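Local coordinates for putative chitobiase (Bacteroides thetaiotaomicron, PDB 3HNM), which is of unknown function but is a putative chitobiase, whose F5/8 type C domain may bind carbohydrate, as many related domains do, at residues 108-117 against 130-141. Residues are numbered along the deposited sequence; the frame is centred on the assembly and turned at random.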
loop_
_atom_site.group_PDB
_atom_site.type_symbol
_atom_site.label_atom_id
_atom_site.label_comp_id
_atom_site.label_asym_id
_atom_site.label_seq_id
_atom_site.Cartn_x
_atom_site.Cartn_y
_atom_site.Cartn_z
ATOM N N ASN A 108 -9.525 7.378 -12.368
ATOM C CA ASN A 108 -9.963 6.131 -11.751
ATOM C C ASN A 108 -10.617 5.207 -12.781
ATOM O O ASN A 108 -11.347 4.287 -12.432
ATOM C CB ASN A 108 -10.931 6.421 -10.595
ATOM C CG ASN A 108 -11.246 5.185 -9.765
ATOM O OD1 ASN A 108 -10.342 4.482 -9.294
ATOM N ND2 ASN A 108 -12.533 4.923 -9.571
ATOM N N GLU A 109 -10.348 5.465 -14.054
ATOM C CA GLU A 109 -10.885 4.639 -15.120
ATOM C C GLU A 109 -9.743 4.083 -15.974
ATOM O O GLU A 109 -9.686 2.879 -16.263
ATOM C CB GLU A 109 -11.853 5.452 -15.978
ATOM C CG GLU A 109 -13.313 5.004 -15.867
ATOM C CD GLU A 109 -14.300 6.028 -16.442
ATOM O OE1 GLU A 109 -14.469 7.109 -15.818
ATOM O OE2 GLU A 109 -14.904 5.752 -17.510
ATOM N N ASN A 110 -8.821 4.963 -16.354
ATOM C CA ASN A 110 -7.675 4.578 -17.169
ATOM C C ASN A 110 -6.431 4.519 -16.323
ATOM O O ASN A 110 -6.080 5.483 -15.662
ATOM C CB ASN A 110 -7.474 5.581 -18.293
ATOM C CG ASN A 110 -8.748 5.843 -19.048
ATOM O OD1 ASN A 110 -9.508 6.755 -18.709
ATOM N ND2 ASN A 110 -9.013 5.024 -20.061
ATOM N N TRP A 111 -5.751 3.386 -16.364
ATOM C CA TRP A 111 -4.567 3.210 -15.561
ATOM C C TRP A 111 -3.339 2.963 -16.410
ATOM O O TRP A 111 -3.454 2.521 -17.548
ATOM C CB TRP A 111 -4.776 2.030 -14.605
ATOM C CG TRP A 111 -5.952 2.210 -13.684
ATOM C CD1 TRP A 111 -7.270 1.966 -13.962
ATOM C CD2 TRP A 111 -5.921 2.753 -12.368
ATOM N NE1 TRP A 111 -8.059 2.332 -12.893
ATOM C CE2 TRP A 111 -7.250 2.821 -11.905
ATOM C CE3 TRP A 111 -4.895 3.196 -11.534
ATOM C CZ2 TRP A 111 -7.575 3.311 -10.656
ATOM C CZ3 TRP A 111 -5.214 3.682 -10.294
ATOM C CH2 TRP A 111 -6.546 3.739 -9.861
ATOM N N VAL A 112 -2.165 3.248 -15.851
ATOM C CA VAL A 112 -0.898 3.005 -16.542
ATOM C C VAL A 112 0.107 2.452 -15.540
ATOM O O VAL A 112 0.285 3.050 -14.482
ATOM C CB VAL A 112 -0.302 4.281 -17.117
ATOM C CG1 VAL A 112 -0.474 5.435 -16.145
ATOM C CG2 VAL A 112 1.180 4.052 -17.377
ATOM N N LYS A 113 0.773 1.337 -15.860
ATOM C CA LYS A 113 1.751 0.742 -14.922
ATOM C C LYS A 113 2.950 1.650 -14.658
ATOM O O LYS A 113 3.423 2.340 -15.544
ATOM C CB LYS A 113 2.275 -0.622 -15.413
ATOM C CG LYS A 113 1.380 -1.830 -15.114
ATOM C CD LYS A 113 2.123 -3.181 -15.337
ATOM C CE LYS A 113 1.216 -4.411 -15.047
ATOM N NZ LYS A 113 1.889 -5.756 -15.164
ATOM N N LEU A 114 3.433 1.634 -13.424
ATOM C CA LEU A 114 4.563 2.451 -13.046
ATOM C C LEU A 114 5.814 1.624 -12.819
ATOM O O LEU A 114 6.879 1.911 -13.375
ATOM C CB LEU A 114 4.239 3.242 -11.785
ATOM C CG LEU A 114 3.519 4.566 -12.023
ATOM C CD1 LEU A 114 2.449 4.407 -13.073
ATOM C CD2 LEU A 114 2.924 5.055 -10.721
ATOM N N LYS A 115 5.692 0.580 -12.009
ATOM C CA LYS A 115 6.838 -0.264 -11.710
ATOM C C LYS A 115 6.406 -1.621 -11.180
ATOM O O LYS A 115 5.231 -1.866 -10.933
ATOM C CB LYS A 115 7.720 0.435 -10.676
ATOM C CG LYS A 115 9.160 -0.021 -10.665
ATOM C CD LYS A 115 9.877 0.409 -11.946
ATOM C CE LYS A 115 11.352 -0.005 -11.926
ATOM N NZ LYS A 115 12.064 0.563 -10.739
ATOM N N ASP A 116 7.384 -2.497 -11.025
ATOM C CA ASP A 116 7.158 -3.828 -10.519
ATOM C C ASP A 116 8.104 -4.063 -9.350
ATOM O O ASP A 116 9.241 -4.498 -9.532
ATOM C CB ASP A 116 7.426 -4.859 -11.605
ATOM C CG ASP A 116 6.241 -5.066 -12.512
ATOM O OD1 ASP A 116 5.609 -4.059 -12.897
ATOM O OD2 ASP A 116 5.947 -6.235 -12.850
ATOM N N TRP A 117 7.626 -3.771 -8.148
ATOM C CA TRP A 117 8.414 -3.931 -6.940
ATOM C C TRP A 117 8.591 -5.402 -6.537
ATOM O O TRP A 117 7.903 -6.279 -7.047
ATOM C CB TRP A 117 7.729 -3.165 -5.814
ATOM C CG TRP A 117 6.304 -3.577 -5.594
ATOM C CD1 TRP A 117 5.185 -3.069 -6.205
ATOM C CD2 TRP A 117 5.849 -4.604 -4.722
ATOM N NE1 TRP A 117 4.069 -3.719 -5.761
ATOM C CE2 TRP A 117 4.450 -4.669 -4.848
ATOM C CE3 TRP A 117 6.490 -5.482 -3.842
ATOM C CZ2 TRP A 117 3.681 -5.578 -4.124
ATOM C CZ3 TRP A 117 5.724 -6.385 -3.128
ATOM C CH2 TRP A 117 4.339 -6.426 -3.272
ATOM N N ASP A 130 11.722 3.664 -7.808
ATOM C CA ASP A 130 11.672 4.845 -8.648
ATOM C C ASP A 130 10.632 4.609 -9.744
ATOM O O ASP A 130 10.764 3.701 -10.567
ATOM C CB ASP A 130 13.048 5.148 -9.250
ATOM C CG ASP A 130 13.961 5.902 -8.282
ATOM O OD1 ASP A 130 13.422 6.661 -7.442
ATOM O OD2 ASP A 130 15.207 5.750 -8.373
ATOM N N VAL A 131 9.594 5.437 -9.732
ATOM C CA VAL A 131 8.489 5.351 -10.677
ATOM C C VAL A 131 8.542 6.445 -11.748
ATOM O O VAL A 131 8.639 7.628 -11.426
ATOM C CB VAL A 131 7.140 5.444 -9.903
ATOM C CG1 VAL A 131 6.165 6.401 -10.590
ATOM C CG2 VAL A 131 6.535 4.065 -9.791
ATOM N N PRO A 132 8.448 6.065 -13.038
ATOM C CA PRO A 132 8.484 7.015 -14.158
ATOM C C PRO A 132 7.607 8.250 -13.954
ATOM O O PRO A 132 6.404 8.129 -13.742
ATOM C CB PRO A 132 8.007 6.174 -15.339
ATOM C CG PRO A 132 8.516 4.822 -15.017
ATOM C CD PRO A 132 8.201 4.697 -13.531
ATOM N N ALA A 133 8.215 9.432 -14.034
ATOM C CA ALA A 133 7.492 10.696 -13.859
ATOM C C ALA A 133 6.125 10.658 -14.540
ATOM O O ALA A 133 6.024 10.829 -15.757
ATOM C CB ALA A 133 8.321 11.858 -14.412
ATOM N N THR A 134 5.081 10.434 -13.741
ATOM C CA THR A 134 3.717 10.370 -14.251
ATOM C C THR A 134 2.701 11.147 -13.403
ATOM O O THR A 134 2.798 11.215 -12.169
ATOM C CB THR A 134 3.239 8.901 -14.401
ATOM O OG1 THR A 134 1.822 8.873 -14.619
ATOM C CG2 THR A 134 3.575 8.091 -13.155
ATOM N N GLN A 135 1.738 11.751 -14.101
ATOM C CA GLN A 135 0.671 12.528 -13.485
ATOM C C GLN A 135 -0.409 11.586 -13.000
ATOM O O GLN A 135 -0.872 10.727 -13.753
ATOM C CB GLN A 135 0.051 13.493 -14.494
ATOM C CG GLN A 135 0.997 14.534 -15.055
ATOM C CD GLN A 135 0.265 15.595 -15.879
ATOM O OE1 GLN A 135 0.892 16.507 -16.438
ATOM N NE2 GLN A 135 -1.070 15.482 -15.954
ATOM N N ALA A 136 -0.818 11.755 -11.746
ATOM C CA ALA A 136 -1.846 10.899 -11.174
ATOM C C ALA A 136 -2.634 11.503 -10.015
ATOM O O ALA A 136 -2.180 12.427 -9.343
ATOM C CB ALA A 136 -1.223 9.579 -10.732
ATOM N N ARG A 137 -3.831 10.958 -9.815
ATOM C CA ARG A 137 -4.750 11.342 -8.750
ATOM C C ARG A 137 -4.975 10.096 -7.904
ATOM O O ARG A 137 -4.972 10.153 -6.673
ATOM C CB ARG A 137 -6.089 11.785 -9.337
ATOM C CG ARG A 137 -7.266 11.678 -8.379
ATOM C CD ARG A 137 -7.308 12.828 -7.400
ATOM N NE ARG A 137 -8.458 12.754 -6.496
ATOM C CZ ARG A 137 -9.733 12.783 -6.878
ATOM N NH1 ARG A 137 -10.053 12.879 -8.164
ATOM N NH2 ARG A 137 -10.694 12.724 -5.967
ATOM N N TYR A 138 -5.171 8.970 -8.585
ATOM C CA TYR A 138 -5.410 7.681 -7.934
ATOM C C TYR A 138 -4.235 6.721 -8.099
ATOM O O TYR A 138 -3.580 6.714 -9.130
ATOM C CB TYR A 138 -6.650 7.041 -8.532
ATOM C CG TYR A 138 -7.835 7.957 -8.520
ATOM C CD1 TYR A 138 -8.657 8.045 -7.402
ATOM C CD2 TYR A 138 -8.148 8.725 -9.632
ATOM C CE1 TYR A 138 -9.769 8.871 -7.397
ATOM C CE2 TYR A 138 -9.256 9.555 -9.636
ATOM C CZ TYR A 138 -10.063 9.623 -8.524
ATOM O OH TYR A 138 -11.174 10.426 -8.552
ATOM N N ILE A 139 -3.977 5.913 -7.084
ATOM C CA ILE A 139 -2.897 4.949 -7.137
ATOM C C ILE A 139 -3.494 3.574 -6.938
ATOM O O ILE A 139 -4.525 3.427 -6.275
ATOM C CB ILE A 139 -1.875 5.176 -6.028
ATOM C CG1 ILE A 139 -1.110 6.475 -6.289
ATOM C CG2 ILE A 139 -0.948 3.961 -5.923
ATOM C CD1 ILE A 139 -0.158 6.897 -5.158
ATOM N N ARG A 140 -2.860 2.560 -7.509
ATOM C CA ARG A 140 -3.366 1.215 -7.360
ATOM C C ARG A 140 -2.218 0.293 -7.014
ATOM O O ARG A 140 -1.366 0.014 -7.846
ATOM C CB ARG A 140 -4.058 0.773 -8.642
ATOM C CG ARG A 140 -4.677 -0.582 -8.517
ATOM C CD ARG A 140 -6.026 -0.596 -9.154
ATOM N NE ARG A 140 -5.958 -0.932 -10.564
ATOM C CZ ARG A 140 -6.964 -0.769 -11.412
ATOM N NH1 ARG A 140 -8.127 -0.271 -11.005
ATOM N NH2 ARG A 140 -6.809 -1.109 -12.678
ATOM N N PHE A 141 -2.188 -0.155 -5.767
ATOM C CA PHE A 141 -1.137 -1.036 -5.292
ATOM C C PHE A 141 -1.663 -2.469 -5.432
ATOM O O PHE A 141 -2.856 -2.714 -5.254
ATOM C CB PHE A 141 -0.809 -0.655 -3.849
ATOM C CG PHE A 141 0.336 -1.401 -3.279
ATOM C CD1 PHE A 141 1.561 -1.422 -3.926
ATOM C CD2 PHE A 141 0.174 -2.145 -2.124
ATOM C CE1 PHE A 141 2.615 -2.188 -3.429
ATOM C CE2 PHE A 141 1.208 -2.912 -1.616
ATOM C CZ PHE A 141 2.431 -2.937 -2.269
#
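L114 packs against V131 and T134 where the two sheets of an F5/8 type C beta-sandwich close at one side. Strand 111-115 is the outermost strand of one sheet. Strand 130-136 borders the other sheet. It runs obliquely antiparallel to strand 111-115, at 139°. The chain then turns a corner at R137 and enters the first sheet as strand 138-141. L114 sends CG and CD2 against CG1 of V131. Further along the same strand as V131, the methyl CG2 of T134 meets L114 CG, the two side chains crossing near a right angle. L114 also bonds through its backbone to V102, which ties its strand to 100-105.

At the end of 108-117, the W117 and F141 rings lie near parallel. They are slid so far that they barely overlap, and F82 touches both. At the opposite end, CB of N108 sits over the centre of the Y138 ring, a CH-pi contact of 3.7 Å to the centroid. W111 CH2 lies 3.6 Å from Y138 CB.

The polar edge begins on W111. The R140 guanidinium lies flat on one face of the indole, planes 26° apart, in a cation-pi stack. R140 starts with CG anti to the backbone N (chi1 -176°), then bends at chi2 and chi3 to lay the group over the ring. The salt bridge from R140 NH2 to E103, together with this stack, would restrict the turning of the guanidinium. D130 pairs with R79 through its carboxylate. Its backbone O takes a weak hydrogen bond from K115 NZ at 3.4 Å.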